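Pesticidial crystal protein CRY2AA (Bacillus thuringiensis serovar kurstaki, PDB 1I5P) kills dipteran and lepidopteran larvae by binding to their midgut epithelial cells and promoting colloid-osmotic lysis. Local coordinates at residues I93-L101 against E243-N251; I557-V568 against I590-S598. All coordinates share one frame; numbering follows the deposited sequence.

Contact 1. Residues I93-L101 against E243-N251; sequences ILRETEQFL and EFRTYMFLN
In the N-terminal helical bundle, helices 88-101 and 238-259 are joined by an offset stack of Phe100 on Tyr247. The ring planes are 10° from parallel and the centroids 4.2 Å apart, the two rings pointing in opposite senses and overlapping with an offset. Both rings leave their helices with CG anti to the backbone N (chi1 -179° for Phe100), which sends them across the gap between the axes of 93-101 and 243-251, 11.8 Å apart at closest approach. The slip carries the far end of the Phe100 ring over the Tyr247 stem, with CE2 of Phe100 3.5 Å from CB of Tyr247, while the phenol reaches on to the other helix.

There, OG1 of Thr97 meets OH of Tyr247 at 2.8 Å, lying at the ring edge and in its plane. The Thr97 hydroxyl also approaches Ile93 O from above the carbonyl plane, in a bond modelled too short for its length to carry weight, and Thr97 N donates to the same oxygen from the opposite face. On the face of Tyr247 turned from Phe100, Asn251 ND2 sits 3.2 Å above the ring plane and donates to Tyr247 O. The ring therefore has Phe100 over one face and Asn251 ND2 over the rim of the other.

Toward the C-terminal end of 93-101, Leu101 CD2 lies 3.7 Å from CE1 of Phe244, at that ring's edge, and Leu101 and Met248 meet tip to tip. Pro175 of helix 170-193 packs on Ile93, Thr97 and Asn251. With segment directions 164° apart, this is near-antiparallel helix packing, as expected in the alpha-helical bundle of a three-domain Cry toxin.

Contact 2. Residues I557-V568 against I590-S598; sequences IRVTINGRVYTV and INIGNIVAS
The Asn562 amide grips the backbone of Val596 with both its ends. Val596 N donates to Asn562 OD1 at 2.9 Å and 167°, close to straight, whereas Asn562 ND2 returns a longer, more bent bond to Val596 O (3.2 Å) that lies in the carbonyl plane. One residue's N-H and C=O thus fix the rotation of the amide. Beside it, the extended Arg564 chain lets NH1 donate a hydrogen bond to Tyr566 OH (3.0 Å), nearly in the guanidinium plane. That hydroxyl comes within 2.5 Å of Asn594 O, and Arg564 NH1 is also near this carbonyl, though poorly angled for a bond.

Asn562 lies in the type I' turn from Ile561 to Arg564, its CB pointing toward the other strand; the turn closes the hairpin of strands 557-561 and 564-568. The hairpin belongs to one sheet and strand 590-597 to another, so the contact spans the two layers of the C-terminal beta sandwich. Across the layers, strand 564-568 runs at 164° to 590-597, with axes 7.5 Å apart at closest approach.

Ile592 is the apolar centre. With CG1 beside the backbone N (chi1 -56°), CG2 stands anti to it and packs under the hairpin, 3.5 Å from Tyr566 CB and 3.7 Å from Val559 CG2. The other branch sends CD1 to Val568 CG2, the two side chains crossing at about a right angle. Ile592 and Gly593 form a classic beta bulge opposite Leu545, evidenced by backbone bonds from both residues to it; Gly593 CA passes near CE2 of Tyr566. At the ends of the interface, Val568 CG1 packs against Ile590 CG2, and Ile561 CG2 lies 3.8 Å from Ile595 CG2.

How the contacts relate
From the N terminus, the chain first lays down 93-101, then runs through 141 mostly helical residues before 243-251 returns against it; contact 1 therefore closes a long loop within the N-terminal bundle. The middle domain follows, and only then does the hairpin 557-568 begin contact 2, which closes after a spacer of 21 residues that includes short strand segments but no helix. The two closures are in series, neither nested nor crossed. Contact 1 unites helices of one domain, contact 2 the two sheets of another. Their centres are 41 Å apart, on opposite sides of the chain's centre, and their nearest atoms about 22 Å, so they do not touch.

Contact 1. Residues I93-L101 against E243-N251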
loop_
_atom_site.group_PDB
_atom_site.type_symbol
_atom_site.label_atom_id
_atom_site.label_comp_id
_atom_site.label_asym_id
_atom_site.label_seq_id
_atom_site.Cartn_x
_atom_site.Cartn_y
_atom_site.Cartn_z
ATOM N N ILE A 93 -17.980 3.914 10.097
ATOM C CA ILE A 93 -17.287 3.846 8.816
ATOM C C ILE A 93 -18.164 4.525 7.768
ATOM O O ILE A 93 -17.689 5.344 6.984
ATOM C CB ILE A 93 -17.033 2.384 8.396
ATOM C CG1 ILE A 93 -15.843 1.824 9.187
ATOM C CG2 ILE A 93 -16.785 2.300 6.890
ATOM C CD1 ILE A 93 -15.572 0.344 8.939
ATOM N N LEU A 94 -19.449 4.178 7.767
ATOM C CA LEU A 94 -20.397 4.760 6.825
ATOM C C LEU A 94 -20.511 6.257 7.016
ATOM O O LEU A 94 -20.481 7.021 6.053
ATOM C CB LEU A 94 -21.787 4.148 6.997
ATOM C CG LEU A 94 -22.891 4.929 6.266
ATOM C CD1 LEU A 94 -22.705 4.825 4.747
ATOM C CD2 LEU A 94 -24.248 4.391 6.675
ATOM N N ARG A 95 -20.649 6.686 8.264
ATOM C CA ARG A 95 -20.791 8.104 8.525
ATOM C C ARG A 95 -19.544 8.921 8.247
ATOM O O ARG A 95 -19.640 10.053 7.774
ATOM C CB ARG A 95 -21.296 8.306 9.950
ATOM C CG ARG A 95 -22.679 7.670 10.140
ATOM C CD ARG A 95 -23.522 7.843 8.865
ATOM N NE ARG A 95 -24.927 7.477 9.006
ATOM C CZ ARG A 95 -25.902 8.339 9.282
ATOM N NH1 ARG A 95 -25.629 9.624 9.450
ATOM N NH2 ARG A 95 -27.157 7.920 9.370
ATOM N N GLU A 96 -18.371 8.366 8.524
ATOM C CA GLU A 96 -17.155 9.115 8.236
ATOM C C GLU A 96 -16.914 9.116 6.731
ATOM O O GLU A 96 -16.282 10.025 6.201
ATOM C CB GLU A 96 -15.955 8.520 8.973
ATOM C CG GLU A 96 -16.065 8.633 10.487
ATOM C CD GLU A 96 -14.715 8.690 11.174
ATOM O OE1 GLU A 96 -13.992 9.684 10.972
ATOM O OE2 GLU A 96 -14.379 7.743 11.918
ATOM N N THR A 97 -17.411 8.090 6.045
ATOM C CA THR A 97 -17.264 8.017 4.600
ATOM C C THR A 97 -18.182 9.080 3.997
ATOM O O THR A 97 -17.826 9.747 3.025
ATOM C CB THR A 97 -17.665 6.629 4.061
ATOM O OG1 THR A 97 -16.817 5.632 4.643
ATOM C CG2 THR A 97 -17.528 6.580 2.543
ATOM N N GLU A 98 -19.367 9.233 4.588
ATOM C CA GLU A 98 -20.323 10.233 4.123
ATOM C C GLU A 98 -19.705 11.613 4.272
ATOM O O GLU A 98 -19.820 12.455 3.384
ATOM C CB GLU A 98 -21.623 10.174 4.937
ATOM C CG GLU A 98 -22.572 9.062 4.524
ATOM C CD GLU A 98 -23.920 9.122 5.234
ATOM O OE1 GLU A 98 -24.878 8.503 4.728
ATOM O OE2 GLU A 98 -24.031 9.774 6.297
ATOM N N GLN A 99 -19.047 11.841 5.402
ATOM C CA GLN A 99 -18.425 13.128 5.643
ATOM C C GLN A 99 -17.254 13.364 4.694
ATOM O O GLN A 99 -17.080 14.466 4.175
ATOM C CB GLN A 99 -17.956 13.228 7.098
ATOM C CG GLN A 99 -17.451 14.615 7.498
ATOM C CD GLN A 99 -17.468 14.824 9.002
ATOM O OE1 GLN A 99 -17.894 13.949 9.753
ATOM N NE2 GLN A 99 -17.007 15.989 9.449
ATOM N N PHE A 100 -16.459 12.323 4.459
ATOM C CA PHE A 100 -15.304 12.428 3.572
ATOM C C PHE A 100 -15.697 12.722 2.126
ATOM O O PHE A 100 -15.117 13.596 1.490
ATOM C CB PHE A 100 -14.474 11.138 3.602
ATOM C CG PHE A 100 -13.243 11.191 2.729
ATOM C CD1 PHE A 100 -12.145 11.961 3.101
ATOM C CD2 PHE A 100 -13.193 10.497 1.523
ATOM C CE1 PHE A 100 -11.013 12.038 2.290
ATOM C CE2 PHE A 100 -12.065 10.567 0.700
ATOM C CZ PHE A 100 -10.972 11.342 1.087
ATOM N N LEU A 101 -16.679 11.992 1.612
ATOM C CA LEU A 101 -17.107 12.176 0.230
ATOM C C LEU A 101 -18.137 13.284 0.039
ATOM O O LEU A 101 -18.387 13.723 -1.084
ATOM C CB LEU A 101 -17.683 10.866 -0.311
ATOM C CG LEU A 101 -16.736 9.666 -0.328
ATOM C CD1 LEU A 101 -17.502 8.430 -0.794
ATOM C CD2 LEU A 101 -15.555 9.947 -1.250
ATOM N N GLU A 243 -5.648 11.985 -1.159
ATOM C CA GLU A 243 -6.438 11.573 -0.001
ATOM C C GLU A 243 -7.614 10.698 -0.416
ATOM O O GLU A 243 -8.007 9.784 0.311
ATOM C CB GLU A 243 -6.963 12.788 0.762
ATOM C CG GLU A 243 -5.889 13.661 1.378
ATOM C CD GLU A 243 -6.281 14.175 2.750
ATOM O OE1 GLU A 243 -7.457 14.551 2.935
ATOM O OE2 GLU A 243 -5.412 14.206 3.644
ATOM N N PHE A 244 -8.188 10.987 -1.577
ATOM C CA PHE A 244 -9.294 10.186 -2.060
ATOM C C PHE A 244 -8.780 8.761 -2.226
ATOM O O PHE A 244 -9.447 7.801 -1.850
ATOM C CB PHE A 244 -9.796 10.706 -3.409
ATOM C CG PHE A 244 -10.905 9.878 -4.006
ATOM C CD1 PHE A 244 -12.203 9.967 -3.515
ATOM C CD2 PHE A 244 -10.646 8.991 -5.046
ATOM C CE1 PHE A 244 -13.228 9.192 -4.051
ATOM C CE2 PHE A 244 -11.664 8.206 -5.593
ATOM C CZ PHE A 244 -12.959 8.306 -5.092
ATOM N N ARG A 245 -7.583 8.634 -2.798
ATOM C CA ARG A 245 -6.974 7.325 -3.020
ATOM C C ARG A 245 -6.633 6.652 -1.698
ATOM O O ARG A 245 -6.928 5.476 -1.493
ATOM C CB ARG A 245 -5.699 7.455 -3.863
ATOM C CG ARG A 245 -4.908 6.153 -3.992
ATOM C CD ARG A 245 -3.687 6.327 -4.879
ATOM N NE ARG A 245 -2.887 5.107 -4.945
ATOM C CZ ARG A 245 -2.189 4.611 -3.927
ATOM N NH1 ARG A 245 -2.178 5.227 -2.752
ATOM N NH2 ARG A 245 -1.505 3.487 -4.083
ATOM N N THR A 246 -6.005 7.410 -0.806
ATOM C CA THR A 246 -5.625 6.888 0.495
ATOM C C THR A 246 -6.838 6.362 1.238
ATOM O O THR A 246 -6.819 5.244 1.761
ATOM C CB THR A 246 -4.946 7.970 1.348
ATOM O OG1 THR A 246 -3.648 8.244 0.806
ATOM C CG2 THR A 246 -4.813 7.520 2.794
ATOM N N TYR A 247 -7.894 7.168 1.272
ATOM C CA TYR A 247 -9.114 6.783 1.957
ATOM C C TYR A 247 -9.626 5.438 1.437
ATOM O O TYR A 247 -9.917 4.533 2.219
ATOM C CB TYR A 247 -10.199 7.853 1.774
ATOM C CG TYR A 247 -11.368 7.656 2.709
ATOM C CD1 TYR A 247 -11.448 8.349 3.922
ATOM C CD2 TYR A 247 -12.360 6.719 2.418
ATOM C CE1 TYR A 247 -12.488 8.105 4.823
ATOM C CE2 TYR A 247 -13.399 6.468 3.311
ATOM C CZ TYR A 247 -13.455 7.161 4.510
ATOM O OH TYR A 247 -14.465 6.878 5.406
ATOM N N MET A 248 -9.730 5.304 0.118
ATOM C CA MET A 248 -10.212 4.060 -0.487
ATOM C C MET A 248 -9.223 2.898 -0.375
ATOM O O MET A 248 -9.625 1.739 -0.257
ATOM C CB MET A 248 -10.574 4.296 -1.956
ATOM C CG MET A 248 -11.816 5.173 -2.156
ATOM S SD MET A 248 -13.303 4.462 -1.393
ATOM C CE MET A 248 -14.284 5.950 -1.042
ATOM N N PHE A 249 -7.930 3.191 -0.403
ATOM C CA PHE A 249 -6.955 2.115 -0.287
ATOM C C PHE A 249 -6.957 1.532 1.129
ATOM O O PHE A 249 -6.796 0.329 1.310
ATOM C CB PHE A 249 -5.564 2.611 -0.679
ATOM C CG PHE A 249 -5.201 2.293 -2.105
ATOM C CD1 PHE A 249 -5.856 2.922 -3.161
ATOM C CD2 PHE A 249 -4.250 1.317 -2.393
ATOM C CE1 PHE A 249 -5.571 2.589 -4.481
ATOM C CE2 PHE A 249 -3.953 0.972 -3.714
ATOM C CZ PHE A 249 -4.617 1.610 -4.762
ATOM N N LEU A 250 -7.163 2.379 2.130
ATOM C CA LEU A 250 -7.192 1.910 3.512
ATOM C C LEU A 250 -8.515 1.235 3.866
ATOM O O LEU A 250 -8.542 0.267 4.627
ATOM C CB LEU A 250 -6.951 3.076 4.472
ATOM C CG LEU A 250 -5.504 3.567 4.589
ATOM C CD1 LEU A 250 -5.454 4.812 5.460
ATOM C CD2 LEU A 250 -4.641 2.463 5.181
ATOM N N ASN A 251 -9.603 1.751 3.297
ATOM C CA ASN A 251 -10.947 1.239 3.544
ATOM C C ASN A 251 -11.366 0.105 2.629
ATOM O O ASN A 251 -12.259 -0.674 2.968
ATOM C CB ASN A 251 -11.977 2.362 3.379
ATOM C CG ASN A 251 -12.203 3.137 4.645
ATOM O OD1 ASN A 251 -12.945 2.700 5.525
ATOM N ND2 ASN A 251 -11.559 4.295 4.754
#

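Contact 2. Residues I557-V568 against I590-S598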
loop_
_atom_site.group_PDB
_atom_site.type_symbol
_atom_site.label_atom_id
_atom_site.label_comp_id
_atom_site.label_asym_id
_atom_site.label_seq_id
_atom_site.Cartn_x
_atom_site.Cartn_y
_atom_site.Cartn_z
ATOM N N ILE A 557 9.084 -17.008 -19.410
ATOM C CA ILE A 557 9.772 -16.612 -18.194
ATOM C C ILE A 557 10.974 -17.505 -17.912
ATOM O O ILE A 557 10.867 -18.730 -17.918
ATOM C CB ILE A 557 8.828 -16.671 -16.972
ATOM C CG1 ILE A 557 7.573 -15.838 -17.229
ATOM C CG2 ILE A 557 9.542 -16.133 -15.741
ATOM C CD1 ILE A 557 6.542 -15.938 -16.126
ATOM N N ARG A 558 12.121 -16.878 -17.675
ATOM C CA ARG A 558 13.346 -17.602 -17.358
ATOM C C ARG A 558 13.861 -17.104 -16.014
ATOM O O ARG A 558 14.308 -15.962 -15.884
ATOM C CB ARG A 558 14.405 -17.385 -18.442
ATOM C CG ARG A 558 14.126 -18.146 -19.739
ATOM C CD ARG A 558 15.202 -17.879 -20.784
ATOM N NE ARG A 558 15.071 -18.756 -21.948
ATOM C CZ ARG A 558 14.111 -18.664 -22.864
ATOM N NH1 ARG A 558 13.179 -17.725 -22.766
ATOM N NH2 ARG A 558 14.086 -19.516 -23.880
ATOM N N VAL A 559 13.777 -17.969 -15.012
ATOM C CA VAL A 559 14.217 -17.625 -13.672
ATOM C C VAL A 559 15.535 -18.312 -13.349
ATOM O O VAL A 559 15.673 -19.522 -13.507
ATOM C CB VAL A 559 13.162 -18.039 -12.622
ATOM C CG1 VAL A 559 13.639 -17.665 -11.229
ATOM C CG2 VAL A 559 11.835 -17.367 -12.931
ATOM N N THR A 560 16.502 -17.525 -12.898
ATOM C CA THR A 560 17.799 -18.060 -12.543
ATOM C C THR A 560 18.072 -17.766 -11.078
ATOM O O THR A 560 18.093 -16.606 -10.652
ATOM C CB THR A 560 18.914 -17.449 -13.410
ATOM O OG1 THR A 560 18.597 -17.648 -14.793
ATOM C CG2 THR A 560 20.250 -18.115 -13.112
ATOM N N ILE A 561 18.268 -18.834 -10.313
ATOM C CA ILE A 561 18.538 -18.736 -8.890
ATOM C C ILE A 561 19.169 -20.052 -8.431
ATOM O O ILE A 561 18.771 -21.123 -8.887
ATOM C CB ILE A 561 17.225 -18.466 -8.112
ATOM C CG1 ILE A 561 17.518 -18.302 -6.621
ATOM C CG2 ILE A 561 16.219 -19.584 -8.371
ATOM C CD1 ILE A 561 16.331 -17.776 -5.834
ATOM N N ASN A 562 20.163 -19.970 -7.549
ATOM C CA ASN A 562 20.841 -21.164 -7.049
ATOM C C ASN A 562 21.534 -21.904 -8.189
ATOM O O ASN A 562 21.700 -23.123 -8.137
ATOM C CB ASN A 562 19.836 -22.116 -6.394
ATOM C CG ASN A 562 19.125 -21.500 -5.197
ATOM O OD1 ASN A 562 17.967 -21.827 -4.918
ATOM N ND2 ASN A 562 19.816 -20.627 -4.476
ATOM N N GLY A 563 21.935 -21.173 -9.221
ATOM C CA GLY A 563 22.587 -21.810 -10.349
ATOM C C GLY A 563 21.606 -22.635 -11.162
ATOM O O GLY A 563 21.995 -23.334 -12.097
ATOM N N ARG A 564 20.326 -22.555 -10.807
ATOM C CA ARG A 564 19.290 -23.295 -11.520
ATOM C C ARG A 564 18.538 -22.347 -12.452
ATOM O O ARG A 564 18.274 -21.193 -12.103
ATOM C CB ARG A 564 18.297 -23.917 -10.533
ATOM C CG ARG A 564 18.922 -24.621 -9.333
ATOM C CD ARG A 564 17.828 -25.213 -8.445
ATOM N NE ARG A 564 18.285 -25.497 -7.087
ATOM C CZ ARG A 564 17.480 -25.840 -6.083
ATOM N NH1 ARG A 564 16.171 -25.946 -6.277
ATOM N NH2 ARG A 564 17.981 -26.069 -4.877
ATOM N N VAL A 565 18.188 -22.836 -13.638
ATOM C CA VAL A 565 17.453 -22.024 -14.597
ATOM C C VAL A 565 16.096 -22.652 -14.874
ATOM O O VAL A 565 16.015 -23.736 -15.447
ATOM C CB VAL A 565 18.208 -21.902 -15.934
ATOM C CG1 VAL A 565 17.482 -20.929 -16.853
ATOM C CG2 VAL A 565 19.634 -21.443 -15.686
ATOM N N TYR A 566 15.030 -21.977 -14.459
ATOM C CA TYR A 566 13.687 -22.487 -14.693
ATOM C C TYR A 566 13.061 -21.725 -15.850
ATOM O O TYR A 566 13.083 -20.494 -15.881
ATOM C CB TYR A 566 12.813 -22.324 -13.448
ATOM C CG TYR A 566 13.364 -22.978 -12.204
ATOM C CD1 TYR A 566 14.314 -22.331 -11.415
ATOM C CD2 TYR A 566 12.927 -24.239 -11.808
ATOM C CE1 TYR A 566 14.813 -22.923 -10.256
ATOM C CE2 TYR A 566 13.421 -24.843 -10.651
ATOM C CZ TYR A 566 14.360 -24.178 -9.883
ATOM O OH TYR A 566 14.844 -24.776 -8.745
ATOM N N THR A 567 12.497 -22.463 -16.799
ATOM C CA THR A 567 11.870 -21.847 -17.958
ATOM C C THR A 567 10.392 -22.202 -18.050
ATOM O O THR A 567 10.024 -23.374 -18.079
ATOM C CB THR A 567 12.569 -22.285 -19.259
ATOM O OG1 THR A 567 13.967 -21.993 -19.170
ATOM C CG2 THR A 567 11.982 -21.552 -20.455
ATOM N N VAL A 568 9.546 -21.180 -18.080
ATOM C CA VAL A 568 8.109 -21.392 -18.195
ATOM C C VAL A 568 7.663 -20.747 -19.496
ATOM O O VAL A 568 7.647 -19.522 -19.620
ATOM C CB VAL A 568 7.340 -20.759 -17.024
ATOM C CG1 VAL A 568 5.859 -21.068 -17.155
ATOM C CG2 VAL A 568 7.880 -21.293 -15.706
ATOM N N ILE A 590 2.164 -18.285 -11.338
ATOM C CA ILE A 590 2.961 -19.290 -12.021
ATOM C C ILE A 590 3.911 -19.983 -11.059
ATOM O O ILE A 590 4.745 -19.336 -10.418
ATOM C CB ILE A 590 3.818 -18.675 -13.140
ATOM C CG1 ILE A 590 3.006 -17.658 -13.948
ATOM C CG2 ILE A 590 4.355 -19.788 -14.028
ATOM C CD1 ILE A 590 1.792 -18.238 -14.662
ATOM N N ASN A 591 3.781 -21.302 -10.958
ATOM C CA ASN A 591 4.650 -22.085 -10.087
ATOM C C ASN A 591 5.962 -22.291 -10.843
ATOM O O ASN A 591 6.029 -23.060 -11.803
ATOM C CB ASN A 591 3.986 -23.428 -9.758
ATOM C CG ASN A 591 4.749 -24.230 -8.704
ATOM O OD1 ASN A 591 4.219 -25.182 -8.127
ATOM N ND2 ASN A 591 5.994 -23.850 -8.454
ATOM N N ILE A 592 6.998 -21.575 -10.420
ATOM C CA ILE A 592 8.303 -21.668 -11.061
ATOM C C ILE A 592 9.059 -22.913 -10.620
ATOM O O ILE A 592 9.684 -23.591 -11.430
ATOM C CB ILE A 592 9.168 -20.434 -10.743
ATOM C CG1 ILE A 592 8.425 -19.156 -11.147
ATOM C CG2 ILE A 592 10.492 -20.530 -11.475
ATOM C CD1 ILE A 592 7.998 -19.122 -12.605
ATOM N N GLY A 593 9.003 -23.211 -9.331
ATOM C CA GLY A 593 9.697 -24.379 -8.829
ATOM C C GLY A 593 10.266 -24.176 -7.440
ATOM O O GLY A 593 10.132 -23.105 -6.841
ATOM N N ASN A 594 10.908 -25.220 -6.931
ATOM C CA ASN A 594 11.505 -25.194 -5.611
ATOM C C ASN A 594 12.846 -24.466 -5.606
ATOM O O ASN A 594 13.685 -24.684 -6.478
ATOM C CB ASN A 594 11.679 -26.624 -5.104
ATOM C CG ASN A 594 12.384 -26.684 -3.768
ATOM O OD1 ASN A 594 13.615 -26.688 -3.702
ATOM N ND2 ASN A 594 11.608 -26.717 -2.692
ATOM N N ILE A 595 13.037 -23.592 -4.624
ATOM C CA ILE A 595 14.273 -22.846 -4.511
ATOM C C ILE A 595 14.751 -22.847 -3.067
ATOM O O ILE A 595 13.968 -23.080 -2.144
ATOM C CB ILE A 595 14.104 -21.378 -5.009
ATOM C CG1 ILE A 595 13.250 -20.566 -4.034
ATOM C CG2 ILE A 595 13.485 -21.372 -6.394
ATOM C CD1 ILE A 595 14.051 -19.874 -2.941
ATOM N N VAL A 596 16.041 -22.586 -2.877
ATOM C CA VAL A 596 16.623 -22.557 -1.543
ATOM C C VAL A 596 17.078 -21.152 -1.176
ATOM O O VAL A 596 17.907 -20.565 -1.867
ATOM C CB VAL A 596 17.850 -23.483 -1.437
ATOM C CG1 VAL A 596 18.226 -23.669 0.036
ATOM C CG2 VAL A 596 17.559 -24.826 -2.094
ATOM N N ALA A 597 16.526 -20.613 -0.092
ATOM C CA ALA A 597 16.908 -19.285 0.380
ATOM C C ALA A 597 18.125 -19.463 1.287
ATOM O O ALA A 597 18.026 -19.333 2.509
ATOM C CB ALA A 597 15.758 -18.645 1.156
ATOM N N SER A 598 19.264 -19.776 0.669
ATOM C CA SER A 598 20.528 -19.996 1.371
ATOM C C SER A 598 20.664 -19.145 2.632
ATOM O O SER A 598 20.511 -17.925 2.585
ATOM C CB SER A 598 21.693 -19.710 0.422
ATOM O OG SER A 598 21.523 -20.411 -0.799
#